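PDB 5EJQ: myosin-I heavy chain from Dictyostelium discoideum, which is an actin-based ATPase motor involved in the early steps of phagocytosis and adhesion, represented here by a MyTH4-FERM unit of its tail. Local coordinates for residues A[290-295]-A[489-494]; A[254-259]-A[485-490]; A[313-318]-A[399-404]. The protein carries 3 engineered substitutions. All blocks are in the same frame, centred on the assembly; numbering follows the deposited sequence. Where two conformers were deposited one is given.

Contact 1 (A[290-295]-A[489-494]); sequences KKKLFF and VSLIKE. With SER (serine), chain C.
Lys292 and Leu293 meet the C-terminal helix of the FERM domain just where the chain leaves strand 285-291, the last strand of the ubiquitin-like lobe. Helix 485-506 belongs to the third lobe, so the contact joins the first lobe to the third. Lys292 reaches the helix end-on: its chain is straight throughout, CG lying trans to the backbone N (chi1 179°), and NZ arrives at Ser490 OG and donates a 2.8 Å hydrogen bond. The same ammonium forms a salt bridge with Asp256, so that two partners, Ser490 and Asp256, hold it. On the way, Lys292 CE passes 3.8 Å from Leu491 CD2, so the aliphatic part of the lysine lies across the methyl end of that leucine.

Leu293 does the apolar work. Its CD2 sits 3.6 Å from Leu491 CD2 and 3.7 Å from Glu494 CB, wedged between side chains one helical turn apart, and the leucine side chain crosses the glutamate chain at about a right angle. Its own CB rests over the rim of one face of Phe295. That ring meets the helix at Glu494: Phe295 CZ lies 3.8 Å from the backbone oxygen of Glu494, an oblique approach. Farther along the helix, Tyr498 stacks on Phe295, Tyr495 packs edge-to-face against it, and the Tyr495 hydroxyl is hydrogen-bonded to Phe294 N.

A polar bond at the lysine tip and leucine packing alongside thus clamp the linker to the helix, as befits a FERM cloverleaf, where the lobes pack closely against one another.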
loop_
_atom_site.group_PDB
_atom_site.type_symbol
_atom_site.label_atom_id
_atom_site.label_comp_id
_atom_site.label_asym_id
_atom_site.label_seq_id
_atom_site.Cartn_x
_atom_site.Cartn_y
_atom_site.Cartn_z
ATOM N N LYS A 290 -8.688 5.482 5.464
ATOM C CA LYS A 290 -9.081 6.837 5.878
ATOM C C LYS A 290 -9.418 7.731 4.700
ATOM O O LYS A 290 -8.977 7.465 3.587
ATOM C CB LYS A 290 -7.922 7.507 6.648
ATOM C CG LYS A 290 -7.612 6.917 8.007
ATOM C CD LYS A 290 -6.442 7.639 8.666
ATOM C CE LYS A 290 -6.880 8.437 9.861
ATOM N NZ LYS A 290 -5.814 9.360 10.318
ATOM N N LYS A 291 -10.132 8.836 4.970
ATOM C CA LYS A 291 -10.482 9.850 3.979
ATOM C C LYS A 291 -9.282 10.774 3.791
ATOM O O LYS A 291 -8.810 11.397 4.739
ATOM C CB LYS A 291 -11.742 10.622 4.397
ATOM C CG LYS A 291 -12.298 11.458 3.245
ATOM C CD LYS A 291 -13.730 11.983 3.486
ATOM C CE LYS A 291 -14.118 12.794 2.253
ATOM N NZ LYS A 291 -15.558 13.187 2.255
ATOM N N LYS A 292 -8.780 10.826 2.566
ATOM C CA LYS A 292 -7.609 11.611 2.203
ATOM C C LYS A 292 -8.011 12.891 1.486
ATOM O O LYS A 292 -7.460 13.933 1.797
ATOM C CB LYS A 292 -6.667 10.771 1.315
ATOM C CG LYS A 292 -5.411 11.520 0.872
ATOM C CD LYS A 292 -4.593 10.712 -0.140
ATOM C CE LYS A 292 -3.432 11.511 -0.689
ATOM N NZ LYS A 292 -2.550 10.672 -1.536
ATOM N N LEU A 293 -8.928 12.796 0.511
ATOM C CA LEU A 293 -9.344 13.898 -0.344
ATOM C C LEU A 293 -10.772 14.360 -0.095
ATOM O O LEU A 293 -11.684 13.545 0.056
ATOM C CB LEU A 293 -9.147 13.505 -1.815
ATOM C CG LEU A 293 -7.683 13.219 -2.193
ATOM C CD1 LEU A 293 -7.603 12.363 -3.437
ATOM C CD2 LEU A 293 -6.910 14.526 -2.369
ATOM N N PHE A 294 -10.957 15.688 -0.085
ATOM C CA PHE A 294 -12.243 16.318 0.213
ATOM C C PHE A 294 -12.764 17.126 -0.974
ATOM O O PHE A 294 -12.573 18.333 -1.045
ATOM C CB PHE A 294 -12.121 17.158 1.494
ATOM C CG PHE A 294 -11.768 16.304 2.681
ATOM C CD1 PHE A 294 -10.445 15.962 2.945
ATOM C CD2 PHE A 294 -12.762 15.806 3.518
ATOM C CE1 PHE A 294 -10.122 15.148 4.033
ATOM C CE2 PHE A 294 -12.428 15.028 4.621
ATOM C CZ PHE A 294 -11.119 14.686 4.858
ATOM N N PHE A 295 -13.384 16.435 -1.919
ATOM C CA PHE A 295 -13.929 17.056 -3.120
ATOM C C PHE A 295 -15.412 17.362 -2.912
ATOM O O PHE A 295 -16.141 16.542 -2.334
ATOM C CB PHE A 295 -13.705 16.149 -4.353
ATOM C CG PHE A 295 -12.269 15.815 -4.720
ATOM C CD1 PHE A 295 -11.228 16.696 -4.427
ATOM C CD2 PHE A 295 -11.961 14.641 -5.403
ATOM C CE1 PHE A 295 -9.911 16.401 -4.797
ATOM C CE2 PHE A 295 -10.637 14.346 -5.771
ATOM C CZ PHE A 295 -9.625 15.234 -5.478
ATOM N N VAL A 489 2.718 16.421 -1.805
ATOM C CA VAL A 489 2.827 16.520 -3.260
ATOM C C VAL A 489 1.562 15.958 -3.924
ATOM O O VAL A 489 0.998 16.623 -4.800
ATOM C CB VAL A 489 4.137 15.865 -3.802
ATOM C CG1 VAL A 489 4.124 15.766 -5.326
ATOM C CG2 VAL A 489 5.364 16.644 -3.341
ATOM N N SER A 490 1.104 14.752 -3.500
ATOM C CA SER A 490 -0.084 14.160 -4.140
ATOM C C SER A 490 -1.340 14.983 -3.856
ATOM O O SER A 490 -2.185 15.094 -4.734
ATOM C CB SER A 490 -0.277 12.696 -3.748
ATOM O OG SER A 490 -0.723 12.561 -2.408
ATOM N N LEU A 491 -1.439 15.593 -2.657
ATOM C CA LEU A 491 -2.604 16.420 -2.321
ATOM C C LEU A 491 -2.654 17.661 -3.235
ATOM O O LEU A 491 -3.708 17.971 -3.776
ATOM C CB LEU A 491 -2.579 16.821 -0.838
ATOM C CG LEU A 491 -2.847 15.698 0.167
ATOM C CD1 LEU A 491 -2.561 16.180 1.594
ATOM C CD2 LEU A 491 -4.296 15.162 0.050
ATOM N N ILE A 492 -1.504 18.317 -3.463
ATOM C CA ILE A 492 -1.432 19.475 -4.350
ATOM C C ILE A 492 -1.834 19.088 -5.766
ATOM O O ILE A 492 -2.637 19.795 -6.367
ATOM C CB ILE A 492 -0.049 20.194 -4.274
ATOM C CG1 ILE A 492 0.151 20.831 -2.885
ATOM C CG2 ILE A 492 0.128 21.240 -5.409
ATOM C CD1 ILE A 492 1.640 21.175 -2.504
ATOM N N LYS A 493 -1.342 17.943 -6.268
ATOM C CA LYS A 493 -1.655 17.446 -7.612
ATOM C C LYS A 493 -3.121 17.045 -7.764
ATOM O O LYS A 493 -3.721 17.377 -8.783
ATOM C CB LYS A 493 -0.740 16.250 -7.986
ATOM C CG LYS A 493 0.728 16.663 -8.148
ATOM C CD LYS A 493 1.575 15.611 -8.864
ATOM C CE LYS A 493 3.071 15.866 -8.778
ATOM N NZ LYS A 493 3.474 17.213 -9.278
ATOM N N GLU A 494 -3.678 16.282 -6.783
ATOM C CA GLU A 494 -5.082 15.826 -6.825
ATOM C C GLU A 494 -6.091 16.981 -6.778
ATOM O O GLU A 494 -7.031 16.981 -7.557
ATOM C CB GLU A 494 -5.393 14.779 -5.738
ATOM C CG GLU A 494 -4.721 13.419 -5.930
ATOM C CD GLU A 494 -5.130 12.524 -7.092
ATOM O OE1 GLU A 494 -6.012 12.912 -7.891
ATOM O OE2 GLU A 494 -4.546 11.422 -7.204
HETATM N N SER C . 6.077 11.303 -5.333
HETATM C CA SER C . 6.406 12.669 -4.918
HETATM C C SER C . 7.087 13.483 -6.039
HETATM O O SER C . 6.775 13.230 -7.226
HETATM C CB SER C . 7.217 12.668 -3.618
HETATM O OG SER C . 8.432 11.946 -3.718
HETATM O OXT SER C . 7.863 14.422 -5.739
#

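Contact 2 (A[254-259]-A[485-490]); sequences ERDIAP and VQKLVS. With SER (serine), chain C.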
loop_
_atom_site.group_PDB
_atom_site.type_symbol
_atom_site.label_atom_id
_atom_site.label_comp_id
_atom_site.label_asym_id
_atom_site.label_seq_id
_atom_site.Cartn_x
_atom_site.Cartn_y
_atom_site.Cartn_z
ATOM N N GLU A 254 1.750 7.643 10.674
ATOM C CA GLU A 254 1.093 7.339 9.407
ATOM C C GLU A 254 1.845 7.846 8.199
ATOM O O GLU A 254 2.384 8.949 8.225
ATOM C CB GLU A 254 -0.351 7.866 9.403
ATOM C CG GLU A 254 -1.183 7.374 10.574
ATOM C CD GLU A 254 -2.663 7.713 10.534
ATOM O OE1 GLU A 254 -3.038 8.756 9.951
ATOM O OE2 GLU A 254 -3.448 6.944 11.135
ATOM N N ARG A 255 1.904 7.021 7.143
ATOM C CA ARG A 255 2.538 7.370 5.873
ATOM C C ARG A 255 1.607 7.028 4.729
ATOM O O ARG A 255 0.980 5.965 4.726
ATOM C CB ARG A 255 3.902 6.676 5.676
ATOM C CG ARG A 255 4.988 7.068 6.691
ATOM C CD ARG A 255 5.529 8.499 6.535
ATOM N NE ARG A 255 6.112 8.746 5.211
ATOM C CZ ARG A 255 7.406 8.646 4.916
ATOM N NH1 ARG A 255 8.284 8.310 5.854
ATOM N NH2 ARG A 255 7.833 8.889 3.684
ATOM N N ASP A 256 1.542 7.927 3.752
ATOM C CA ASP A 256 0.742 7.797 2.535
ATOM C C ASP A 256 1.268 6.647 1.673
ATOM O O ASP A 256 2.476 6.427 1.583
ATOM C CB ASP A 256 0.848 9.110 1.726
ATOM C CG ASP A 256 0.087 9.146 0.412
ATOM O OD1 ASP A 256 -1.139 9.343 0.449
ATOM O OD2 ASP A 256 0.733 9.009 -0.657
ATOM N N ILE A 257 0.344 5.930 1.038
ATOM C CA ILE A 257 0.662 4.882 0.079
ATOM C C ILE A 257 0.100 5.431 -1.225
ATOM O O ILE A 257 -1.105 5.701 -1.304
ATOM C CB ILE A 257 0.047 3.487 0.452
ATOM C CG1 ILE A 257 0.522 2.992 1.865
ATOM C CG2 ILE A 257 0.359 2.453 -0.639
ATOM C CD1 ILE A 257 -0.302 1.766 2.464
ATOM N N ALA A 258 0.966 5.610 -2.231
ATOM C CA ALA A 258 0.598 6.102 -3.561
ATOM C C ALA A 258 -0.450 5.173 -4.257
ATOM O O ALA A 258 -0.469 3.959 -3.963
ATOM C CB ALA A 258 1.863 6.247 -4.423
ATOM N N PRO A 259 -1.319 5.699 -5.176
ATOM C CA PRO A 259 -2.353 4.829 -5.793
ATOM C C PRO A 259 -1.849 3.588 -6.531
ATOM O O PRO A 259 -2.534 2.570 -6.516
ATOM C CB PRO A 259 -3.122 5.773 -6.742
ATOM C CG PRO A 259 -2.863 7.152 -6.202
ATOM C CD PRO A 259 -1.472 7.107 -5.609
ATOM N N VAL A 485 6.415 13.978 2.418
ATOM C CA VAL A 485 6.443 14.820 1.221
ATOM C C VAL A 485 5.508 14.259 0.133
ATOM O O VAL A 485 4.787 15.022 -0.503
ATOM C CB VAL A 485 7.899 14.986 0.708
ATOM C CG1 VAL A 485 7.946 15.687 -0.651
ATOM C CG2 VAL A 485 8.758 15.719 1.736
ATOM N N GLN A 486 5.512 12.931 -0.059
ATOM C CA GLN A 486 4.664 12.261 -1.044
ATOM C C GLN A 486 3.183 12.623 -0.839
ATOM O O GLN A 486 2.492 12.917 -1.816
ATOM C CB GLN A 486 4.888 10.752 -0.979
ATOM C CG GLN A 486 4.011 9.940 -1.949
ATOM C CD GLN A 486 4.314 8.481 -1.810
ATOM O OE1 GLN A 486 5.286 7.988 -2.364
ATOM N NE2 GLN A 486 3.554 7.778 -0.986
ATOM N N LYS A 487 2.717 12.629 0.429
ATOM C CA LYS A 487 1.340 12.997 0.777
ATOM C C LYS A 487 1.064 14.447 0.351
ATOM O O LYS A 487 0.120 14.674 -0.368
ATOM C CB LYS A 487 1.069 12.815 2.282
ATOM C CG LYS A 487 -0.410 13.000 2.651
ATOM C CD LYS A 487 -0.605 13.145 4.149
ATOM C CE LYS A 487 -1.999 13.604 4.545
ATOM N NZ LYS A 487 -3.002 12.503 4.573
ATOM N N LEU A 488 1.913 15.403 0.751
ATOM C CA LEU A 488 1.751 16.807 0.403
ATOM C C LEU A 488 1.747 17.021 -1.103
ATOM O O LEU A 488 0.873 17.720 -1.621
ATOM C CB LEU A 488 2.837 17.671 1.091
ATOM C CG LEU A 488 2.714 19.205 0.961
ATOM C CD1 LEU A 488 1.270 19.681 1.203
ATOM C CD2 LEU A 488 3.707 19.902 1.908
ATOM N N VAL A 489 2.718 16.421 -1.805
ATOM C CA VAL A 489 2.827 16.520 -3.260
ATOM C C VAL A 489 1.562 15.958 -3.924
ATOM O O VAL A 489 0.998 16.623 -4.800
ATOM C CB VAL A 489 4.137 15.865 -3.802
ATOM C CG1 VAL A 489 4.124 15.766 -5.326
ATOM C CG2 VAL A 489 5.364 16.644 -3.341
ATOM N N SER A 490 1.104 14.752 -3.500
ATOM C CA SER A 490 -0.084 14.160 -4.140
ATOM C C SER A 490 -1.340 14.983 -3.856
ATOM O O SER A 490 -2.185 15.094 -4.734
ATOM C CB SER A 490 -0.277 12.696 -3.748
ATOM O OG SER A 490 -0.723 12.561 -2.408
HETATM N N SER C . 6.077 11.303 -5.333
HETATM C CA SER C . 6.406 12.669 -4.918
HETATM C C SER C . 7.087 13.483 -6.039
HETATM O O SER C . 6.775 13.230 -7.226
HETATM C CB SER C . 7.217 12.668 -3.618
HETATM O OG SER C . 8.432 11.946 -3.718
HETATM O OXT SER C . 7.863 14.422 -5.739
HETATM O O HOH W 1 -2.184 10.011 2.973
#
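Asp256 and Gln486 form the centre of a mainly polar lobe-to-lobe contact, in which the chain around the end of edge strand 253-255 of the ubiquitin-like sheet meets the first turns of helix 485-506 in the third FERM lobe. Gln486 is stretched out, chi1 (178°) and chi2 both near 180°, and this carries its amide across to the aspartate. Gln486 NE2 donates to Asp256 OD2 at 3.1 Å, bent to 150° at the hydrogen. The bond uses the anti lone pair of OD2, the one facing away from OD1; OD2 lies somewhat out of the amide plane, and the carboxylate is turned 75° against the amide. The backbone O of Asp256 is also close to NE2, but the angle is too poor for a second bond. Ala258 CB lies 4.1 Å from Gln486 NE2.

Where the two backbones come nearest, Asp256 CB packs on Lys487 CB at 3.8 Å. The lysine then runs away, and Lys487 NZ, 5.5 Å from Asp256 OD1, is linked to that oxygen by a water, which donates to OD1 at 2.8 Å and accepts from NZ at 3.1 Å. OD1 also has a direct salt bridge to Lys292, while Asp484, just ahead of the helix, takes the backbone N-H of Asp256. On the helix itself, Ser490 OG donates to Lys487 O at 3.1 Å and also accepts from Lys292 NZ. Beside Gln486 and Val489 lies a bound free serine, whose CB is 3.6 Å from Gln486 CA.

The buried carboxylate therefore has both oxygens engaged, by an amide on one and by an ammonium and a water on the other, a setting that would be expected to keep it ionised.

Contact 3 (A[313-318]-A[399-404]); sequences FYYHQL and QLLEKH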
loop_
_atom_site.group_PDB
_atom_site.type_symbol
_atom_site.label_atom_id
_atom_site.label_comp_id
_atom_site.label_asym_id
_atom_site.label_seq_id
_atom_site.Cartn_x
_atom_site.Cartn_y
_atom_site.Cartn_z
ATOM N N PHE A 313 -17.602 7.434 8.778
ATOM C CA PHE A 313 -16.178 7.146 8.879
ATOM C C PHE A 313 -15.376 8.429 9.064
ATOM O O PHE A 313 -14.475 8.461 9.889
ATOM C CB PHE A 313 -15.646 6.355 7.676
ATOM C CG PHE A 313 -16.026 4.899 7.661
ATOM C CD1 PHE A 313 -15.699 4.066 8.729
ATOM C CD2 PHE A 313 -16.664 4.340 6.554
ATOM C CE1 PHE A 313 -16.033 2.711 8.706
ATOM C CE2 PHE A 313 -16.999 2.982 6.528
ATOM C CZ PHE A 313 -16.693 2.181 7.608
ATOM N N TYR A 314 -15.711 9.489 8.328
ATOM C CA TYR A 314 -14.981 10.754 8.480
ATOM C C TYR A 314 -15.122 11.387 9.885
ATOM O O TYR A 314 -14.129 11.922 10.395
ATOM C CB TYR A 314 -15.346 11.771 7.374
ATOM C CG TYR A 314 -14.648 13.099 7.567
ATOM C CD1 TYR A 314 -13.259 13.171 7.676
ATOM C CD2 TYR A 314 -15.376 14.284 7.677
ATOM C CE1 TYR A 314 -12.618 14.376 7.926
ATOM C CE2 TYR A 314 -14.731 15.516 7.829
ATOM C CZ TYR A 314 -13.346 15.553 7.931
ATOM O OH TYR A 314 -12.673 16.733 8.102
ATOM N N TYR A 315 -16.328 11.305 10.517
ATOM C CA TYR A 315 -16.542 11.897 11.854
ATOM C C TYR A 315 -15.618 11.306 12.900
ATOM O O TYR A 315 -15.125 12.055 13.736
ATOM C CB TYR A 315 -18.026 11.848 12.307
ATOM C CG TYR A 315 -18.974 12.566 11.369
ATOM C CD1 TYR A 315 -18.615 13.766 10.760
ATOM C CD2 TYR A 315 -20.235 12.044 11.088
ATOM C CE1 TYR A 315 -19.466 14.403 9.853
ATOM C CE2 TYR A 315 -21.103 12.686 10.202
ATOM C CZ TYR A 315 -20.713 13.865 9.589
ATOM O OH TYR A 315 -21.576 14.520 8.744
ATOM N N HIS A 316 -15.325 9.982 12.817
ATOM C CA HIS A 316 -14.393 9.303 13.728
ATOM C C HIS A 316 -12.971 9.835 13.507
ATOM O O HIS A 316 -12.264 10.125 14.462
ATOM C CB HIS A 316 -14.429 7.763 13.518
ATOM C CG HIS A 316 -15.672 7.096 14.026
ATOM N ND1 HIS A 316 -15.887 6.899 15.385
ATOM C CD2 HIS A 316 -16.727 6.590 13.344
ATOM C CE1 HIS A 316 -17.065 6.301 15.481
ATOM N NE2 HIS A 316 -17.615 6.108 14.283
ATOM N N GLN A 317 -12.552 9.937 12.238
ATOM C CA GLN A 317 -11.236 10.443 11.812
ATOM C C GLN A 317 -11.026 11.890 12.265
ATOM O O GLN A 317 -9.980 12.204 12.809
ATOM C CB GLN A 317 -11.126 10.356 10.278
ATOM C CG GLN A 317 -9.948 11.130 9.658
ATOM C CD GLN A 317 -9.884 10.937 8.164
ATOM O OE1 GLN A 317 -10.285 9.900 7.634
ATOM N NE2 GLN A 317 -9.334 11.908 7.455
ATOM N N LEU A 318 -11.997 12.779 11.980
ATOM C CA LEU A 318 -11.898 14.195 12.350
ATOM C C LEU A 318 -11.868 14.363 13.876
ATOM O O LEU A 318 -11.021 15.104 14.383
ATOM C CB LEU A 318 -13.031 15.023 11.721
ATOM C CG LEU A 318 -13.019 16.552 12.035
ATOM C CD1 LEU A 318 -11.671 17.216 11.635
ATOM C CD2 LEU A 318 -14.159 17.243 11.343
ATOM N N GLN A 399 -22.270 18.814 14.254
ATOM C CA GLN A 399 -22.298 20.254 13.955
ATOM C C GLN A 399 -21.024 20.907 14.450
ATOM O O GLN A 399 -20.459 21.731 13.750
ATOM C CB GLN A 399 -23.510 20.961 14.600
ATOM C CG GLN A 399 -24.882 20.443 14.155
ATOM C CD GLN A 399 -25.341 20.853 12.773
ATOM O OE1 GLN A 399 -24.647 21.546 12.010
ATOM N NE2 GLN A 399 -26.538 20.404 12.411
ATOM N N LEU A 400 -20.571 20.534 15.656
ATOM C CA LEU A 400 -19.353 21.081 16.261
ATOM C C LEU A 400 -18.095 20.649 15.498
ATOM O O LEU A 400 -17.180 21.444 15.382
ATOM C CB LEU A 400 -19.218 20.702 17.733
ATOM C CG LEU A 400 -20.029 21.484 18.762
ATOM C CD1 LEU A 400 -19.762 20.942 20.141
ATOM C CD2 LEU A 400 -19.674 22.960 18.758
ATOM N N LEU A 401 -18.065 19.400 14.959
ATOM C CA LEU A 401 -16.947 18.875 14.161
ATOM C C LEU A 401 -16.896 19.628 12.832
ATOM O O LEU A 401 -15.826 20.090 12.433
ATOM C CB LEU A 401 -17.114 17.350 13.902
ATOM C CG LEU A 401 -16.940 16.393 15.109
ATOM C CD1 LEU A 401 -17.315 14.972 14.722
ATOM C CD2 LEU A 401 -15.508 16.437 15.686
ATOM N N GLU A 402 -18.072 19.777 12.168
ATOM C CA GLU A 402 -18.235 20.452 10.883
ATOM C C GLU A 402 -17.934 21.937 10.939
ATOM O O GLU A 402 -17.500 22.507 9.926
ATOM C CB GLU A 402 -19.612 20.185 10.261
ATOM C CG GLU A 402 -19.739 18.775 9.686
ATOM C CD GLU A 402 -18.894 18.394 8.474
ATOM O OE1 GLU A 402 -18.386 19.302 7.781
ATOM O OE2 GLU A 402 -18.771 17.177 8.197
ATOM N N LYS A 403 -18.113 22.560 12.114
ATOM C CA LYS A 403 -17.820 23.987 12.258
ATOM C C LYS A 403 -16.332 24.258 12.518
ATOM O O LYS A 403 -15.924 25.412 12.478
ATOM C CB LYS A 403 -18.698 24.639 13.351
ATOM C CG LYS A 403 -20.107 24.947 12.884
ATOM C CD LYS A 403 -20.940 25.541 14.012
ATOM C CE LYS A 403 -22.366 25.793 13.588
ATOM N NZ LYS A 403 -22.470 26.920 12.621
ATOM N N HIS A 404 -15.534 23.227 12.833
ATOM C CA HIS A 404 -14.104 23.440 13.087
ATOM C C HIS A 404 -13.375 23.903 11.799
ATOM O O HIS A 404 -13.727 23.405 10.747
ATOM C CB HIS A 404 -13.436 22.164 13.627
ATOM C CG HIS A 404 -12.112 22.449 14.232
ATOM N ND1 HIS A 404 -10.958 22.467 13.465
ATOM C CD2 HIS A 404 -11.809 22.834 15.492
ATOM C CE1 HIS A 404 -9.985 22.812 14.289
ATOM N NE2 HIS A 404 -10.449 23.038 15.524
#
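Leu401 carries this helix-to-helix contact, its side chain resting between Tyr315 and Leu318 on helix 304-322. Its CD1 touches the backbone of that helix, 3.8 Å from Tyr315 O, and lies 4.0 Å from Tyr315 CB. Leu318 runs past it in the opposite direction, so that Leu318 CD2 comes 3.9 Å from Leu401 CB and 3.5 Å from the Leu401 carbonyl oxygen. A chi1 of -179°, which sets CG opposite the backbone N, carries Leu318 CD2 out to the second helix.

Next to this apolar patch, the carboxylate of Glu402 meets an aromatic edge. The glutamate chain bends at chi2 (-67°), and Glu402 OE2 ends 3.3 Å from Tyr315 CE1, in the plane of the ring and facing its rim. The ring and carboxylate planes stand 85° apart. The phenol oxygen is not hydrogen-bonded to the glutamate: Tyr315 OH stays 3.9 Å from Glu402 OE2. Tyr314 also turns an edge to that oxygen, more distantly, with Tyr314 CE2 4.4 Å from Glu402 OE2.

One shell out, Leu318 CB lies over the rim of a Tyr314 face, and the Tyr314 hydroxyl is hydrogen-bonded to Asn408 N. Ile337 of helix 331-346 and Phe319 and Leu322 of helix 304-322 pack on Leu401, continuing the core of the helical central FERM lobe.

Across these two segments, then, no hydrogen bond forms. Leucine packing carries the contact, and the carboxylate oxygen set against ring C-H edges, which are slightly positive, probably adds a modest electrostatic attraction.

In the fold
Contacts 1 and 2 are two parts of one interface, their centres 9 Å apart, sharing Val489 and Ser490 of helix 485-506. Salt bridges tie their sheet-side segments together: Lys292 NZ to Asp256 OD1 at 2.8 Å and Lys290 NZ to Glu254 OE1 at 2.9 Å. The bound serine lies against the helix beside both. Contact 3 belongs to the central lobe, its centre about 17 Å from that of contact 1, yet the two touch: Gln317 NE2 probably bonds to Lys291 O at 2.8 Å, and Phe294 packs on Tyr314. Segment 290-295 thus faces both other lobes, whereas contacts 2 and 3 stay about 7 Å apart at their nearest atoms.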